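Local coordinates for protein enterotoxin-like toxin X (Staphylococcus aureus, PDB 5U75) that inhibits phagocytosis and killing by human neutrophils, interacting with several neutrophil surface glycoproteins in a sialic acid-dependent manner, at residues A[29-34]-A[134-139]; A[90-95]-A[144-149]; A[119-124]-A[149-154]. All blocks are in the same frame, centred on the assembly; numbering follows the deposited sequence. Where two conformers were deposited one is given.

Overall arrangement
Interaction 2 has the largest share of buried residues, while interactions 1 and 3 mix buried with accessible ones. Interactions 2 and 3 belong to the beta-grasp domain and touch each other: Leu92 and Leu95, on helix 92-104, pack on Ile121 of strand 118-123. Interaction 1 lies across the chain's centre from interaction 3, and joins the N-terminal helix to the glycan-binding loop through a salt bridge and a water. Backbone strand pairing dominates the other two, with apolar packing behind it. Interactions 1 and 2 both reach the bound glycan, Gln138 by hydrogen bonding and Leu92 with Val144 by van der Waals contact, and meet where Leu137 rests on Lys93.

Interaction 1: A[29-34]-A[134-139]; sequences KKLYDR and HKELQK. With NDG (2-acetamido-2-deoxy-alpha-D-glucopyranose), chain B; GAL (beta-D-galactopyranose), chain C.
The loop that forms part of the sialyl Lewis X site packs against helix 23-35, with Arg34 and Leu31 reaching Glu136 and its neighbours. Arg34 NH2 donates to Glu136 OE1 over 2.8 Å in a salt bridge with an N-H...O angle of 154°. The acceptor lies close to the guanidinium plane, but the carboxylate is turned 78° from it and uses its anti lone pair, so this is a single-oxygen grip. Arg34 can span the gap because its chain runs extended, with CG anti to the backbone N (chi1 173°). Its NH1 donates to water 1 over 2.9 Å, and that water donates in turn to Leu137 O over 2.8 Å, giving the guanidinium a second tie to the loop. One turn earlier in the helix, Leu31 CD2 lies against the loop backbone, 3.6 Å from Glu136 N, and also touches Glu136 CG at 3.7 Å. Gln138 leads away from the helix: its chain bends at chi2 and brings NE2 within 3.0 Å of galactose O6 for a hydrogen bond, with weak ones to the GlcNAc unit. Lys135 NZ hydrogen-bonds fucose. Around the contact, Tyr35 OH bonds Leu137 N, Arg100 of helix 92-104 bonds Lys135 O, and Leu31 packs on Tyr109 and Leu114; the loop thus contacts both helix 23-35 and helix 92-104, which touch each other through Arg34 and Lys93.

Interaction 2: A[90-95]-A[144-149]; sequences VTLKEL and VEINTD. With SIA (N-acetyl-alpha-neuraminic acid), chain D.
The flat groups that meet here are backbone peptides: Val90 and Ile146 face each other as the hydrogen-bonded pair of a short antiparallel ribbon, one face carrying their side chains and the other those of Thr91 and Glu145. Strand 89-91 of this ribbon, which pairs with strand 145-147, runs straight into helix 92-104 of the beta-grasp domain. The two bonds of the pair, Val90 N to Ile146 O and Ile146 N to Val90 O, are both 2.8 Å long. One step further, Leu92 N gives its hydrogen to Val144 O, tying the first turn of the helix to the residue just before strand 145-147. Thr91 is the N-cap: OG1 accepts from Glu94 N over 3.1 Å. On the buried side, Ile146 packs against Leu92 and Leu95 of that helix. With CG1 beside its backbone N (chi1 -63°), Ile146 sends CD1 to Leu92 CD1 at 3.8 Å, while its CG2 branch meets Leu95 CD2 at 4.0 Å, nearly at right angles. Val90 CG2 crosses Thr148 CG2 in similar fashion, and Thr148 OG1 is bonded to Asn86 O. Leu92 and Val144 also line the glycan pocket: Leu92 CD2 and Val144 CG2 each lie 3.6 Å from sialic acid O9, van der Waals contacts with the end of the sugar's glycerol tail. At the end of strand 145-147, Asn147 OD1 closes an Asx turn by accepting from Asp149 N at 2.9 Å.

Interaction 3: A[119-124]-A[149-154]; sequences IVINTK and DDIKNV
Strands 119-123 and 151-154 run antiparallel, their axes 4.5 Å apart at closest and their directions 153° from one another, with the pairing interrupted by a classic beta bulge where Lys152 and Asn153 both face Asn122. Asn122 N donates to Asn153 O in the regular way, whereas Asn122 O takes two donors: a 2.7 Å bond from Lys152 N and a weak one from Asn153 N. Past the bulge the register has slipped by one residue, Thr123 stands beside Ile151, and Lys124 N reaches Asp150 O.

Ile121 and Val154 share one face of the sheet and Asn122 and Asn153 the other, while Thr123 and Ile151 diverge. The two asparagines bond amide to amide, Asn122 ND2 to Asn153 OD1 at 3.0 Å, with the two planes turned 50° apart. Asn153 can turn its oxygen back to its partner because CG sits between its backbone N and carbonyl carbon (chi1 69°); Asn122 ND2 also donates to Thr155 OG1. Ile119 CG2 presses on Val154 CG1 at 3.4 Å, tighter than ordinary van der Waals contact. Beyond the bulge, Asp150 OD2 lies 3.3 Å from Thr123 CB, and water 2 links the pair, 2.7 Å from Thr123 OG1 and donating to Asp150 OD1. The extended chain of Lys124 passes alongside Asp150 O and delivers NZ to Asp149 O at 2.9 Å; its ion pair with Asp149 OD1 is long, at 3.6 Å, and water 3 bridges them, accepting from Lys124 NZ and donating to Asp149 OD1.

These two strands are neighbours in the mixed sheet of the beta-grasp domain. Strand 128-132 flanks 118-123, strand 61-72 runs parallel to 151-160 and receives Val154 on Ile64 and Leu66, and helix 92-104 covers Ile121 through Leu95 and Ile99.

Interaction 1: A[29-34]-A[134-139]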
# COMPACT_ATOMS: atom_id res chain seq x y z
N LYS A 29 4.10 6.65 14.01
CA LYS A 29 5.50 6.78 13.61
C LYS A 29 6.11 5.41 13.28
O LYS A 29 6.92 5.33 12.35
CB LYS A 29 6.33 7.51 14.68
N LYS A 30 5.73 4.37 14.01
CA LYS A 30 6.23 3.01 13.75
C LYS A 30 5.81 2.51 12.36
O LYS A 30 6.62 1.94 11.61
CB LYS A 30 5.78 2.02 14.83
N LEU A 31 4.54 2.73 12.02
CA LEU A 31 4.04 2.38 10.69
C LEU A 31 4.70 3.24 9.63
O LEU A 31 5.16 2.71 8.61
CB LEU A 31 2.52 2.52 10.62
CG LEU A 31 1.78 1.45 11.42
CD1 LEU A 31 0.34 1.86 11.71
CD2 LEU A 31 1.78 0.13 10.67
N TYR A 32 4.81 4.54 9.88
CA TYR A 32 5.46 5.42 8.93
C TYR A 32 6.93 5.00 8.72
O TYR A 32 7.40 4.96 7.59
CB TYR A 32 5.39 6.89 9.35
CG TYR A 32 6.09 7.79 8.37
CD1 TYR A 32 5.44 8.24 7.22
CD2 TYR A 32 7.42 8.16 8.56
CE1 TYR A 32 6.08 9.04 6.30
CE2 TYR A 32 8.07 8.96 7.64
CZ TYR A 32 7.40 9.40 6.51
OH TYR A 32 8.04 10.19 5.60
N ASP A 33 7.64 4.70 9.80
CA ASP A 33 9.07 4.40 9.68
C ASP A 33 9.32 3.10 8.93
O ASP A 33 10.27 3.01 8.17
CB ASP A 33 9.75 4.34 11.05
CG ASP A 33 9.91 5.72 11.67
OD1 ASP A 33 9.93 6.74 10.96
OD2 ASP A 33 10.05 5.75 12.90
N ARG A 34 8.47 2.11 9.16
CA ARG A 34 8.55 0.85 8.44
C ARG A 34 8.23 1.03 6.96
O ARG A 34 9.02 0.66 6.09
CB ARG A 34 7.58 -0.17 9.03
CG ARG A 34 7.50 -1.45 8.21
CD ARG A 34 6.78 -2.56 8.89
NE ARG A 34 6.59 -3.70 7.98
CZ ARG A 34 6.29 -4.94 8.35
NH1 ARG A 34 6.17 -5.89 7.44
NH2 ARG A 34 6.13 -5.25 9.64
N HIS A 134 -4.34 -0.18 10.37
CA HIS A 134 -4.06 0.37 11.69
C HIS A 134 -2.86 -0.30 12.40
O HIS A 134 -2.45 0.16 13.47
CB HIS A 134 -5.32 0.27 12.57
CG HIS A 134 -5.71 -1.12 12.94
ND1 HIS A 134 -6.42 -1.96 12.10
CD2 HIS A 134 -5.47 -1.83 14.07
CE1 HIS A 134 -6.62 -3.11 12.71
NE2 HIS A 134 -6.04 -3.06 13.89
N LYS A 135 -2.32 -1.37 11.81
CA LYS A 135 -1.24 -2.12 12.40
C LYS A 135 -0.36 -2.71 11.30
O LYS A 135 -0.74 -2.75 10.14
CB LYS A 135 -1.80 -3.24 13.30
CG LYS A 135 -2.67 -4.26 12.59
CD LYS A 135 -3.26 -5.31 13.51
CE LYS A 135 -4.05 -6.33 12.72
NZ LYS A 135 -4.80 -7.31 13.56
N GLU A 136 0.82 -3.19 11.70
CA GLU A 136 1.74 -3.82 10.75
C GLU A 136 1.18 -5.14 10.24
O GLU A 136 0.31 -5.75 10.85
CB GLU A 136 3.12 -4.04 11.42
CG GLU A 136 3.81 -2.75 11.79
CD GLU A 136 5.15 -2.97 12.47
OE1 GLU A 136 5.94 -3.81 11.99
OE2 GLU A 136 5.43 -2.28 13.48
N LEU A 137 1.66 -5.59 9.08
CA LEU A 137 1.36 -6.95 8.62
C LEU A 137 1.80 -7.95 9.68
O LEU A 137 2.90 -7.83 10.23
CB LEU A 137 2.15 -7.24 7.34
CG LEU A 137 1.95 -8.57 6.63
CD1 LEU A 137 0.57 -8.67 6.02
CD2 LEU A 137 3.03 -8.76 5.56
N GLN A 138 0.96 -8.96 9.92
CA GLN A 138 1.29 -10.01 10.89
C GLN A 138 2.49 -10.82 10.37
O GLN A 138 2.57 -11.14 9.17
CB GLN A 138 0.10 -10.92 11.13
CG GLN A 138 -1.12 -10.21 11.74
CD GLN A 138 -2.20 -9.89 10.70
OE1 GLN A 138 -1.91 -9.33 9.64
NE2 GLN A 138 -3.45 -10.22 11.02
N LYS A 139 3.43 -11.11 11.27
CA LYS A 139 4.68 -11.80 10.89
C LYS A 139 4.44 -13.14 10.22
O LYS A 139 5.16 -13.48 9.28
CB LYS A 139 5.61 -11.98 12.12
C1 NDG B . -3.10 -14.76 13.16
C2 NDG B . -3.78 -13.40 13.15
C3 NDG B . -5.03 -13.46 12.27
C4 NDG B . -4.57 -13.83 10.85
C5 NDG B . -3.80 -15.16 10.88
C6 NDG B . -3.20 -15.49 9.52
C7 NDG B . -3.72 -11.76 14.97
C8 NDG B . -4.13 -11.48 16.39
O5 NDG B . -2.71 -15.08 11.82
O3 NDG B . -5.71 -12.19 12.28
O4 NDG B . -5.69 -13.99 9.98
O6 NDG B . -2.27 -14.45 9.22
O7 NDG B . -3.11 -10.93 14.32
N2 NDG B . -4.08 -12.96 14.50
O1 NDG B . -4.00 -15.76 13.62
C1 GAL C . -5.65 -13.22 8.78
C2 GAL C . -6.69 -13.83 7.86
C3 GAL C . -6.84 -12.99 6.59
C4 GAL C . -7.14 -11.54 6.99
C5 GAL C . -6.08 -10.99 7.94
C6 GAL C . -6.42 -9.57 8.34
O2 GAL C . -6.33 -15.17 7.52
O3 GAL C . -7.89 -13.56 5.78
O4 GAL C . -8.44 -11.51 7.58
O5 GAL C . -5.95 -11.84 9.08
O6 GAL C . -5.44 -9.00 9.20
O HOH W 1 5.40 -8.09 9.09

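Interaction 2: A[90-95]-A[144-149]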
# COMPACT_ATOMS: atom_id res chain seq x y z
N VAL A 90 6.55 -12.91 -5.77
CA VAL A 90 7.08 -12.10 -4.68
C VAL A 90 6.40 -12.55 -3.39
O VAL A 90 5.47 -13.37 -3.41
CB VAL A 90 6.87 -10.57 -4.91
CG1 VAL A 90 7.50 -10.12 -6.23
CG2 VAL A 90 5.39 -10.18 -4.88
N THR A 91 6.87 -12.03 -2.26
CA THR A 91 6.24 -12.32 -0.97
C THR A 91 5.19 -11.27 -0.66
O THR A 91 5.23 -10.12 -1.16
CB THR A 91 7.24 -12.37 0.20
OG1 THR A 91 7.82 -11.10 0.42
CG2 THR A 91 8.34 -13.42 -0.05
N LEU A 92 4.24 -11.67 0.18
CA LEU A 92 3.27 -10.72 0.73
C LEU A 92 3.96 -9.61 1.55
O LEU A 92 3.51 -8.47 1.54
CB LEU A 92 2.20 -11.45 1.54
CG LEU A 92 1.08 -10.59 2.13
CD1 LEU A 92 0.42 -9.72 1.06
CD2 LEU A 92 0.06 -11.52 2.78
N LYS A 93 5.08 -9.91 2.21
CA LYS A 93 5.81 -8.86 2.91
C LYS A 93 6.22 -7.77 1.93
O LYS A 93 6.06 -6.59 2.19
CB LYS A 93 7.03 -9.40 3.65
CG LYS A 93 7.74 -8.34 4.47
CD LYS A 93 8.95 -8.92 5.21
CE LYS A 93 9.53 -7.92 6.17
NZ LYS A 93 10.91 -8.34 6.58
N GLU A 94 6.73 -8.21 0.78
CA GLU A 94 7.17 -7.29 -0.26
C GLU A 94 6.01 -6.47 -0.85
O GLU A 94 6.10 -5.26 -0.98
CB GLU A 94 7.84 -8.10 -1.35
CG GLU A 94 8.60 -7.28 -2.35
CD GLU A 94 9.42 -8.16 -3.24
OE1 GLU A 94 10.40 -8.79 -2.78
OE2 GLU A 94 9.07 -8.21 -4.44
N LEU A 95 4.93 -7.16 -1.20
CA LEU A 95 3.78 -6.48 -1.84
C LEU A 95 3.06 -5.55 -0.86
O LEU A 95 2.75 -4.39 -1.19
CB LEU A 95 2.83 -7.55 -2.38
CG LEU A 95 1.80 -7.12 -3.40
CD1 LEU A 95 2.46 -6.42 -4.59
CD2 LEU A 95 1.00 -8.34 -3.85
N VAL A 144 4.06 -15.57 2.38
CA VAL A 144 3.03 -16.03 1.44
C VAL A 144 3.45 -15.58 0.05
O VAL A 144 3.84 -14.43 -0.13
CB VAL A 144 1.64 -15.45 1.81
CG1 VAL A 144 0.60 -15.71 0.72
CG2 VAL A 144 1.18 -16.03 3.14
N GLU A 145 3.38 -16.48 -0.91
CA GLU A 145 3.91 -16.25 -2.25
C GLU A 145 2.79 -15.84 -3.21
O GLU A 145 1.75 -16.49 -3.29
CB GLU A 145 4.64 -17.50 -2.76
CG GLU A 145 5.93 -17.77 -1.99
CD GLU A 145 6.71 -18.99 -2.48
OE1 GLU A 145 6.32 -19.62 -3.47
OE2 GLU A 145 7.74 -19.31 -1.85
N ILE A 146 3.03 -14.74 -3.91
CA ILE A 146 2.06 -14.11 -4.81
C ILE A 146 2.73 -13.78 -6.14
O ILE A 146 3.75 -13.06 -6.18
CB ILE A 146 1.51 -12.80 -4.19
CG1 ILE A 146 0.75 -13.12 -2.89
CG2 ILE A 146 0.61 -12.06 -5.18
CD1 ILE A 146 0.41 -11.92 -2.04
N ASN A 147 2.15 -14.27 -7.23
CA ASN A 147 2.61 -13.90 -8.56
C ASN A 147 2.00 -12.54 -8.86
O ASN A 147 0.77 -12.38 -8.84
CB ASN A 147 2.18 -14.95 -9.59
CG ASN A 147 2.82 -14.73 -10.95
OD1 ASN A 147 2.97 -13.60 -11.41
ND2 ASN A 147 3.16 -15.83 -11.62
N THR A 148 2.84 -11.55 -9.13
CA THR A 148 2.33 -10.18 -9.39
C THR A 148 1.39 -10.13 -10.61
O THR A 148 0.57 -9.24 -10.70
CB THR A 148 3.48 -9.17 -9.61
OG1 THR A 148 4.28 -9.60 -10.71
CG2 THR A 148 4.35 -9.06 -8.39
N ASP A 149 1.53 -11.07 -11.54
CA ASP A 149 0.64 -11.17 -12.68
C ASP A 149 -0.76 -11.73 -12.32
O ASP A 149 -1.66 -11.76 -13.18
CB ASP A 149 1.30 -12.02 -13.76
CG ASP A 149 0.55 -11.99 -15.08
OD1 ASP A 149 0.27 -10.89 -15.57
OD2 ASP A 149 0.21 -13.07 -15.59
C1 SIA D . -7.51 -12.22 3.85
C2 SIA D . -7.66 -13.65 4.37
C3 SIA D . -8.80 -14.41 3.68
C4 SIA D . -8.47 -14.70 2.21
C5 SIA D . -7.10 -15.38 2.04
C6 SIA D . -6.05 -14.58 2.79
C7 SIA D . -4.63 -15.14 2.85
C8 SIA D . -3.74 -14.31 3.77
C9 SIA D . -2.27 -14.62 3.55
C10 SIA D . -6.05 -16.48 0.13
C11 SIA D . -5.77 -16.43 -1.33
N5 SIA D . -6.77 -15.46 0.62
O1A SIA D . -8.54 -11.59 3.53
O1B SIA D . -6.36 -11.70 3.81
O4 SIA D . -9.45 -15.53 1.59
O6 SIA D . -6.43 -14.39 4.15
O7 SIA D . -4.64 -16.53 3.23
O8 SIA D . -3.92 -12.91 3.53
O9 SIA D . -1.53 -14.13 4.66
O10 SIA D . -5.61 -17.40 0.83

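Interaction 3: A[119-124]-A[149-154]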
# COMPACT_ATOMS: atom_id res chain seq x y z
N ILE A 119 -6.90 -2.19 3.25
CA ILE A 119 -6.40 -2.17 1.88
C ILE A 119 -6.50 -3.62 1.39
O ILE A 119 -6.04 -4.54 2.07
CB ILE A 119 -4.94 -1.69 1.85
CG1 ILE A 119 -4.81 -0.31 2.49
CG2 ILE A 119 -4.41 -1.66 0.41
CD1 ILE A 119 -3.39 0.04 2.90
N VAL A 120 -7.12 -3.85 0.23
CA VAL A 120 -7.35 -5.19 -0.26
C VAL A 120 -6.69 -5.44 -1.60
O VAL A 120 -6.98 -4.75 -2.57
CB VAL A 120 -8.87 -5.51 -0.35
CG1 VAL A 120 -9.09 -6.95 -0.80
CG2 VAL A 120 -9.53 -5.24 1.01
N ILE A 121 -5.82 -6.45 -1.67
CA ILE A 121 -5.24 -6.90 -2.91
C ILE A 121 -6.24 -7.88 -3.51
O ILE A 121 -6.52 -8.92 -2.90
CB ILE A 121 -3.88 -7.61 -2.68
CG1 ILE A 121 -2.91 -6.73 -1.86
CG2 ILE A 121 -3.25 -7.99 -4.01
CD1 ILE A 121 -1.65 -7.44 -1.41
N ASN A 122 -6.80 -7.55 -4.68
CA ASN A 122 -7.76 -8.39 -5.37
C ASN A 122 -7.07 -9.14 -6.49
O ASN A 122 -6.32 -8.53 -7.27
CB ASN A 122 -8.87 -7.54 -5.97
CG ASN A 122 -9.62 -6.78 -4.89
OD1 ASN A 122 -10.22 -7.40 -4.01
ND2 ASN A 122 -9.52 -5.47 -4.90
N THR A 123 -7.32 -10.44 -6.59
CA THR A 123 -6.70 -11.27 -7.62
C THR A 123 -7.65 -11.48 -8.79
O THR A 123 -8.87 -11.25 -8.68
CB THR A 123 -6.18 -12.63 -7.11
OG1 THR A 123 -7.24 -13.58 -6.98
CG2 THR A 123 -5.44 -12.49 -5.79
N LYS A 124 -7.09 -11.91 -9.91
CA LYS A 124 -7.88 -11.97 -11.15
C LYS A 124 -9.06 -12.95 -11.09
O LYS A 124 -10.07 -12.71 -11.73
CB LYS A 124 -6.96 -12.30 -12.32
CG LYS A 124 -6.06 -11.11 -12.65
CD LYS A 124 -5.05 -11.44 -13.71
CE LYS A 124 -4.31 -10.18 -14.13
NZ LYS A 124 -3.32 -10.50 -15.17
N ASP A 149 1.53 -11.07 -11.54
CA ASP A 149 0.64 -11.17 -12.68
C ASP A 149 -0.76 -11.73 -12.32
O ASP A 149 -1.66 -11.76 -13.18
CB ASP A 149 1.30 -12.02 -13.76
CG ASP A 149 0.55 -11.99 -15.08
OD1 ASP A 149 0.27 -10.89 -15.57
OD2 ASP A 149 0.21 -13.07 -15.59
N ASP A 150 -0.95 -12.14 -11.06
CA ASP A 150 -2.24 -12.58 -10.56
C ASP A 150 -3.07 -11.43 -10.00
O ASP A 150 -4.25 -11.63 -9.70
CB ASP A 150 -2.06 -13.64 -9.45
CG ASP A 150 -3.36 -14.36 -9.09
OD1 ASP A 150 -4.14 -14.67 -10.01
OD2 ASP A 150 -3.59 -14.59 -7.86
N ILE A 151 -2.48 -10.25 -9.85
CA ILE A 151 -3.14 -9.15 -9.16
C ILE A 151 -4.01 -8.36 -10.13
O ILE A 151 -3.54 -7.94 -11.19
CB ILE A 151 -2.14 -8.21 -8.49
CG1 ILE A 151 -1.29 -9.01 -7.51
CG2 ILE A 151 -2.87 -7.07 -7.80
CD1 ILE A 151 -0.07 -8.28 -7.05
N LYS A 152 -5.28 -8.20 -9.78
CA LYS A 152 -6.21 -7.40 -10.57
C LYS A 152 -6.05 -5.91 -10.27
O LYS A 152 -5.78 -5.12 -11.17
CB LYS A 152 -7.65 -7.83 -10.29
CG LYS A 152 -8.69 -7.04 -11.07
CD LYS A 152 -10.07 -7.57 -10.74
CE LYS A 152 -11.17 -6.85 -11.52
NZ LYS A 152 -11.81 -5.82 -10.66
N ASN A 153 -6.22 -5.55 -9.00
CA ASN A 153 -6.05 -4.19 -8.53
C ASN A 153 -5.95 -4.20 -7.01
O ASN A 153 -6.00 -5.27 -6.39
CB ASN A 153 -7.19 -3.26 -9.00
CG ASN A 153 -8.53 -3.56 -8.35
OD1 ASN A 153 -8.69 -4.51 -7.59
ND2 ASN A 153 -9.51 -2.71 -8.62
N VAL A 154 -5.82 -3.02 -6.41
CA VAL A 154 -5.83 -2.87 -4.96
C VAL A 154 -6.94 -1.90 -4.66
O VAL A 154 -6.96 -0.79 -5.20
CB VAL A 154 -4.48 -2.34 -4.44
CG1 VAL A 154 -4.58 -1.93 -2.96
CG2 VAL A 154 -3.40 -3.38 -4.63
O HOH W 2 -6.51 -15.17 -9.05
O HOH W 3 -1.32 -8.87 -15.11